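Long-range contact in outer surface protein (PDB 5IZT), which is of unknown function but, as a member of a Borrelia family related to BbCRASP-1, probably acts at the spirochaete's outer surface: residues 210-224 with 235-249. Numbering follows the deposited sequence. Where two conformers were deposited one is given.
Sequences QFKMKDSAFELLDVI and APQLNSNTPEAENER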
loop_
_atom_site.group_PDB
_atom_site.type_symbol
_atom_site.label_atom_id
_atom_site.label_comp_id
_atom_site.label_asym_id
_atom_site.label_seq_id
_atom_site.Cartn_x
_atom_site.Cartn_y
_atom_site.Cartn_z
ATOM N N GLN A 210 -17.804 -0.027 7.641
ATOM C CA GLN A 210 -16.431 0.018 7.107
ATOM C C GLN A 210 -15.874 -1.398 6.901
ATOM O O GLN A 210 -14.767 -1.734 7.338
ATOM C CB GLN A 210 -15.516 0.857 8.018
ATOM C CG GLN A 210 -16.073 2.267 8.266
ATOM C CD GLN A 210 -15.422 3.005 9.444
ATOM O OE1 GLN A 210 -14.383 2.600 9.958
ATOM N NE2 GLN A 210 -16.053 4.095 9.873
ATOM N N PHE A 211 -16.680 -2.239 6.244
ATOM C CA PHE A 211 -16.313 -3.615 5.892
ATOM C C PHE A 211 -15.882 -4.417 7.123
ATOM O O PHE A 211 -14.871 -5.122 7.108
ATOM C CB PHE A 211 -15.223 -3.628 4.813
ATOM C CG PHE A 211 -15.580 -2.811 3.595
ATOM C CD1 PHE A 211 -16.464 -3.306 2.645
ATOM C CD2 PHE A 211 -15.053 -1.534 3.417
ATOM C CE1 PHE A 211 -16.817 -2.544 1.526
ATOM C CE2 PHE A 211 -15.397 -0.768 2.310
ATOM C CZ PHE A 211 -16.282 -1.274 1.359
ATOM N N LYS A 212 -16.677 -4.303 8.192
ATOM C CA LYS A 212 -16.508 -4.963 9.488
ATOM C C LYS A 212 -15.276 -4.465 10.231
ATOM O O LYS A 212 -14.892 -5.058 11.255
ATOM C CB LYS A 212 -16.443 -6.496 9.368
ATOM C CG LYS A 212 -17.580 -7.101 8.521
ATOM C CD LYS A 212 -18.883 -7.205 9.272
ATOM C CE LYS A 212 -20.007 -7.710 8.352
ATOM N NZ LYS A 212 -20.343 -6.735 7.260
ATOM N N MET A 213 -14.637 -3.397 9.755
ATOM C CA MET A 213 -13.473 -2.857 10.438
ATOM C C MET A 213 -13.768 -1.588 11.236
ATOM O O MET A 213 -12.901 -1.152 12.012
ATOM C CB MET A 213 -12.350 -2.613 9.424
ATOM C CG MET A 213 -11.791 -3.968 8.920
ATOM S SD MET A 213 -10.457 -3.824 7.722
ATOM C CE MET A 213 -11.434 -3.307 6.284
ATOM N N LYS A 214 -14.973 -1.012 11.113
ATOM C CA LYS A 214 -15.331 0.124 11.970
ATOM C C LYS A 214 -15.204 -0.247 13.439
ATOM O O LYS A 214 -14.703 0.541 14.250
ATOM C CB LYS A 214 -16.761 0.594 11.701
ATOM C CG LYS A 214 -17.180 1.796 12.592
ATOM C CD LYS A 214 -18.565 2.332 12.224
ATOM C CE LYS A 214 -19.707 1.476 12.793
ATOM N NZ LYS A 214 -19.827 1.558 14.286
ATOM N N ASP A 215 -15.651 -1.449 13.796
ATOM C CA ASP A 215 -15.598 -1.933 15.166
ATOM C C ASP A 215 -14.484 -2.944 15.385
ATOM O O ASP A 215 -14.534 -3.695 16.364
ATOM C CB ASP A 215 -16.941 -2.541 15.583
ATOM C CG ASP A 215 -18.073 -1.536 15.561
ATOM O OD1 ASP A 215 -17.808 -0.334 15.749
ATOM O OD2 ASP A 215 -19.237 -1.955 15.402
ATOM N N SER A 216 -13.484 -2.987 14.492
ATOM C CA SER A 216 -12.328 -3.848 14.719
ATOM C C SER A 216 -11.040 -3.147 14.301
ATOM O O SER A 216 -10.520 -2.340 15.074
ATOM C CB SER A 216 -12.490 -5.218 14.024
ATOM O OG SER A 216 -12.457 -5.171 12.613
ATOM N N ALA A 217 -10.512 -3.427 13.101
ATOM C CA ALA A 217 -9.166 -2.960 12.761
ATOM C C ALA A 217 -9.048 -1.435 12.805
ATOM O O ALA A 217 -8.046 -0.893 13.280
ATOM C CB ALA A 217 -8.758 -3.487 11.385
ATOM N N PHE A 218 -10.026 -0.723 12.250
ATOM C CA PHE A 218 -9.916 0.731 12.237
ATOM C C PHE A 218 -10.150 1.327 13.614
ATOM O O PHE A 218 -9.700 2.437 13.888
ATOM C CB PHE A 218 -10.903 1.322 11.229
ATOM C CG PHE A 218 -10.602 0.952 9.797
ATOM C CD1 PHE A 218 -9.282 0.799 9.374
ATOM C CD2 PHE A 218 -11.628 0.770 8.873
ATOM C CE1 PHE A 218 -8.993 0.472 8.038
ATOM C CE2 PHE A 218 -11.353 0.445 7.542
ATOM C CZ PHE A 218 -10.024 0.304 7.121
ATOM N N GLU A 219 -10.868 0.631 14.488
ATOM C CA GLU A 219 -11.039 1.148 15.841
ATOM C C GLU A 219 -9.723 1.163 16.611
ATOM O O GLU A 219 -9.550 1.976 17.533
ATOM C CB GLU A 219 -12.087 0.323 16.593
ATOM C CG GLU A 219 -12.579 0.986 17.874
ATOM C CD GLU A 219 -13.845 0.347 18.403
ATOM O OE1 GLU A 219 -13.986 -0.880 18.249
ATOM O OE2 GLU A 219 -14.699 1.069 18.961
ATOM N N LEU A 220 -8.788 0.290 16.249
ATOM C CA LEU A 220 -7.560 0.093 17.009
ATOM C C LEU A 220 -6.463 1.090 16.663
ATOM O O LEU A 220 -5.384 1.031 17.260
ATOM C CB LEU A 220 -7.035 -1.335 16.789
ATOM C CG LEU A 220 -7.946 -2.403 17.395
ATOM C CD1 LEU A 220 -7.456 -3.772 16.930
ATOM C CD2 LEU A 220 -7.896 -2.280 18.905
ATOM N N LEU A 221 -6.681 1.963 15.689
ATOM C CA LEU A 221 -5.631 2.864 15.229
ATOM C C LEU A 221 -6.154 4.292 15.129
ATOM O O LEU A 221 -7.356 4.521 14.965
ATOM C CB LEU A 221 -5.094 2.414 13.864
ATOM C CG LEU A 221 -4.432 1.046 13.810
ATOM C CD1 LEU A 221 -4.249 0.655 12.364
ATOM C CD2 LEU A 221 -3.078 1.098 14.527
ATOM N N ASP A 222 -5.237 5.250 15.245
ATOM C CA ASP A 222 -5.479 6.628 14.839
ATOM C C ASP A 222 -4.982 6.824 13.412
ATOM O O ASP A 222 -4.254 5.999 12.872
ATOM C CB ASP A 222 -4.743 7.612 15.745
ATOM C CG ASP A 222 -5.292 7.651 17.152
ATOM O OD1 ASP A 222 -6.446 7.217 17.348
ATOM O OD2 ASP A 222 -4.567 8.131 18.059
ATOM N N VAL A 223 -5.344 7.960 12.817
ATOM C CA VAL A 223 -4.814 8.304 11.499
ATOM C C VAL A 223 -3.302 8.473 11.598
ATOM O O VAL A 223 -2.798 9.134 12.512
ATOM C CB VAL A 223 -5.508 9.565 10.970
ATOM C CG1 VAL A 223 -4.880 10.006 9.656
ATOM C CG2 VAL A 223 -6.993 9.282 10.772
ATOM N N ILE A 224 -2.565 7.842 10.678
ATOM C CA ILE A 224 -1.101 7.845 10.756
ATOM C C ILE A 224 -0.470 8.792 9.746
ATOM O O ILE A 224 0.624 9.318 9.982
ATOM C CB ILE A 224 -0.529 6.421 10.583
ATOM C CG1 ILE A 224 -0.495 5.998 9.112
ATOM C CG2 ILE A 224 -1.327 5.413 11.400
ATOM C CD1 ILE A 224 0.079 4.600 8.898
ATOM N N ALA A 235 -4.604 13.102 16.609
ATOM C CA ALA A 235 -5.323 12.834 15.373
ATOM C C ALA A 235 -6.568 12.002 15.648
ATOM O O ALA A 235 -6.641 11.289 16.655
ATOM C CB ALA A 235 -4.409 12.111 14.388
ATOM N N PRO A 236 -7.564 12.061 14.763
ATOM C CA PRO A 236 -8.790 11.288 14.977
ATOM C C PRO A 236 -8.550 9.796 14.835
ATOM O O PRO A 236 -7.641 9.339 14.137
ATOM C CB PRO A 236 -9.734 11.799 13.884
ATOM C CG PRO A 236 -8.825 12.339 12.829
ATOM C CD PRO A 236 -7.659 12.921 13.566
ATOM N N GLN A 237 -9.407 9.038 15.512
ATOM C CA GLN A 237 -9.410 7.590 15.372
ATOM C C GLN A 237 -9.657 7.210 13.914
ATOM O O GLN A 237 -10.378 7.899 13.183
ATOM C CB GLN A 237 -10.485 6.995 16.283
ATOM C CG GLN A 237 -10.193 5.595 16.805
ATOM C CD GLN A 237 -11.091 5.235 17.974
ATOM O OE1 GLN A 237 -11.957 6.018 18.362
ATOM N NE2 GLN A 237 -10.887 4.053 18.543
ATOM N N LEU A 238 -9.059 6.091 13.483
ATOM C CA LEU A 238 -9.134 5.734 12.063
ATOM C C LEU A 238 -10.542 5.303 11.647
ATOM O O LEU A 238 -10.872 5.369 10.458
ATOM C CB LEU A 238 -8.112 4.625 11.743
ATOM C CG LEU A 238 -7.980 4.110 10.310
ATOM C CD1 LEU A 238 -7.784 5.288 9.338
ATOM C CD2 LEU A 238 -6.827 3.101 10.201
ATOM N N ASN A 239 -11.394 4.911 12.595
ATOM C CA ASN A 239 -12.772 4.553 12.283
ATOM C C ASN A 239 -13.728 5.735 12.389
ATOM O O ASN A 239 -14.948 5.536 12.323
ATOM C CB ASN A 239 -13.263 3.436 13.221
ATOM C CG ASN A 239 -13.440 3.928 14.649
ATOM O OD1 ASN A 239 -12.909 4.970 15.016
ATOM N ND2 ASN A 239 -14.206 3.195 15.451
ATOM N N SER A 240 -13.212 6.951 12.546
ATOM C CA SER A 240 -14.076 8.066 12.884
ATOM C C SER A 240 -14.746 8.647 11.639
ATOM O O SER A 240 -14.305 8.461 10.499
ATOM C CB SER A 240 -13.289 9.162 13.620
ATOM O OG SER A 240 -12.253 9.661 12.788
ATOM N N ASN A 241 -15.836 9.369 11.885
ATOM C CA ASN A 241 -16.548 10.090 10.835
ATOM C C ASN A 241 -15.933 11.481 10.686
ATOM O O ASN A 241 -16.521 12.505 11.026
ATOM C CB ASN A 241 -18.035 10.168 11.161
ATOM C CG ASN A 241 -18.833 10.824 10.056
ATOM O OD1 ASN A 241 -18.388 10.887 8.909
ATOM N ND2 ASN A 241 -20.023 11.314 10.393
ATOM N N THR A 242 -14.706 11.490 10.184
ATOM C CA THR A 242 -13.974 12.706 9.874
ATOM C C THR A 242 -13.354 12.557 8.498
ATOM O O THR A 242 -13.027 11.441 8.077
ATOM C CB THR A 242 -12.862 12.987 10.898
ATOM O OG1 THR A 242 -11.917 11.909 10.868
ATOM C CG2 THR A 242 -13.424 13.105 12.306
ATOM N N PRO A 243 -13.201 13.659 7.763
ATOM C CA PRO A 243 -12.562 13.572 6.442
ATOM C C PRO A 243 -11.148 13.014 6.485
ATOM O O PRO A 243 -10.744 12.313 5.546
ATOM C CB PRO A 243 -12.596 15.020 5.943
ATOM C CG PRO A 243 -13.728 15.660 6.701
ATOM C CD PRO A 243 -13.703 15.013 8.057
ATOM N N GLU A 244 -10.379 13.295 7.547
ATOM C CA GLU A 244 -9.037 12.727 7.648
ATOM C C GLU A 244 -9.080 11.206 7.732
ATOM O O GLU A 244 -8.279 10.519 7.091
ATOM C CB GLU A 244 -8.292 13.305 8.855
ATOM C CG GLU A 244 -7.956 14.770 8.744
ATOM C CD GLU A 244 -7.347 15.285 10.030
ATOM O OE1 GLU A 244 -8.101 15.467 11.012
ATOM O OE2 GLU A 244 -6.111 15.469 10.071
ATOM N N ALA A 245 -10.011 10.648 8.518
ATOM C CA ALA A 245 -10.052 9.200 8.641
ATOM C C ALA A 245 -10.608 8.555 7.379
ATOM O O ALA A 245 -10.164 7.467 6.995
ATOM C CB ALA A 245 -10.858 8.772 9.874
ATOM N N GLU A 246 -11.611 9.172 6.742
ATOM C CA GLU A 246 -12.088 8.615 5.475
ATOM C C GLU A 246 -10.951 8.541 4.460
ATOM O O GLU A 246 -10.790 7.534 3.757
ATOM C CB GLU A 246 -13.239 9.458 4.925
ATOM C CG GLU A 246 -14.461 9.506 5.827
ATOM C CD GLU A 246 -15.414 10.652 5.489
ATOM O OE1 GLU A 246 -15.123 11.415 4.543
ATOM O OE2 GLU A 246 -16.447 10.797 6.187
ATOM N N ASN A 247 -10.141 9.594 4.393
ATOM C CA ASN A 247 -9.014 9.615 3.461
ATOM C C ASN A 247 -8.049 8.464 3.731
ATOM O O ASN A 247 -7.576 7.801 2.796
ATOM C CB ASN A 247 -8.289 10.955 3.572
ATOM C CG ASN A 247 -7.184 11.107 2.540
ATOM O OD1 ASN A 247 -7.458 11.259 1.351
ATOM N ND2 ASN A 247 -5.940 11.056 2.984
ATOM N N GLU A 248 -7.753 8.199 5.006
ATOM C CA GLU A 248 -6.788 7.154 5.324
ATOM C C GLU A 248 -7.368 5.758 5.137
ATOM O O GLU A 248 -6.667 4.860 4.656
ATOM C CB GLU A 248 -6.267 7.305 6.754
ATOM C CG GLU A 248 -5.207 6.259 7.067
ATOM C CD GLU A 248 -4.053 6.771 7.887
ATOM O OE1 GLU A 248 -3.864 6.257 9.008
ATOM O OE2 GLU A 248 -3.344 7.682 7.425
ATOM N N ARG A 249 -8.634 5.534 5.524
ATOM C CA ARG A 249 -9.256 4.254 5.193
ATOM C C ARG A 249 -9.227 4.008 3.693
ATOM O O ARG A 249 -9.064 2.866 3.248
ATOM C CB ARG A 249 -10.707 4.200 5.690
ATOM C CG ARG A 249 -10.847 4.365 7.198
ATOM C CD ARG A 249 -12.248 3.979 7.643
ATOM N NE ARG A 249 -13.306 4.871 7.167
ATOM C CZ ARG A 249 -13.765 5.911 7.855
ATOM N NH1 ARG A 249 -13.221 6.219 9.038
ATOM N NH2 ARG A 249 -14.778 6.632 7.377
#
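One face of the Phe-218 ring is covered by Arg-249 CG, a CH-pi contact 4.0 Å from the centroid; Met-213 SD lies off-centre on the opposite face, and Gln-210 CB lies at the edge in plane. On its own flat end, Arg-249 takes the Gln-210 amide over one face, nearly parallel (13° between planes), while Ala-245 O and Glu-246 CA lie off-centre on the other. The setting is an irregular loop from an all-helical fold, packed against the approach to helix 243-255 and that helix's first turns; Thr-242 is the N-cap. The guanidinium ties the turn 237-240 to this helix: NH1 bonds the carbonyls of Leu-238 and Ser-240, both in its plane, and NE forms a salt bridge to Glu-206, which should fix its rotation and present one face to the amide. Stacked there, Gln-210 sends NE2 almost straight (175°) to Asn-239 O at 3.0 Å, from above the carbonyl plane; its buried OE1 has no polar partner.

Side-chain amides bind carbonyls in both directions. Asn-239 ND2 returns a bond to Lys-214 O, and in the conformer given Gln-237 NE2 reaches Glu-219 O (2.7 Å). A single beta bridge at Asp-222 and Gln-237 follows, made by Leu-238 N to Leu-221 O and Val-223 N to Pro-236 O. Leu-238 CD2 meets Phe-218 CD1 at 3.5 Å and also packs on Leu-221 CB. Val-223 CG2 sits among Pro-236 CG, Leu-238 CD1 and Ala-245 CA and CB, with CG1 alongside the Glu-248 carboxylate, whose OE1 accepts from Ile-224 N at 2.6 Å on its syn side.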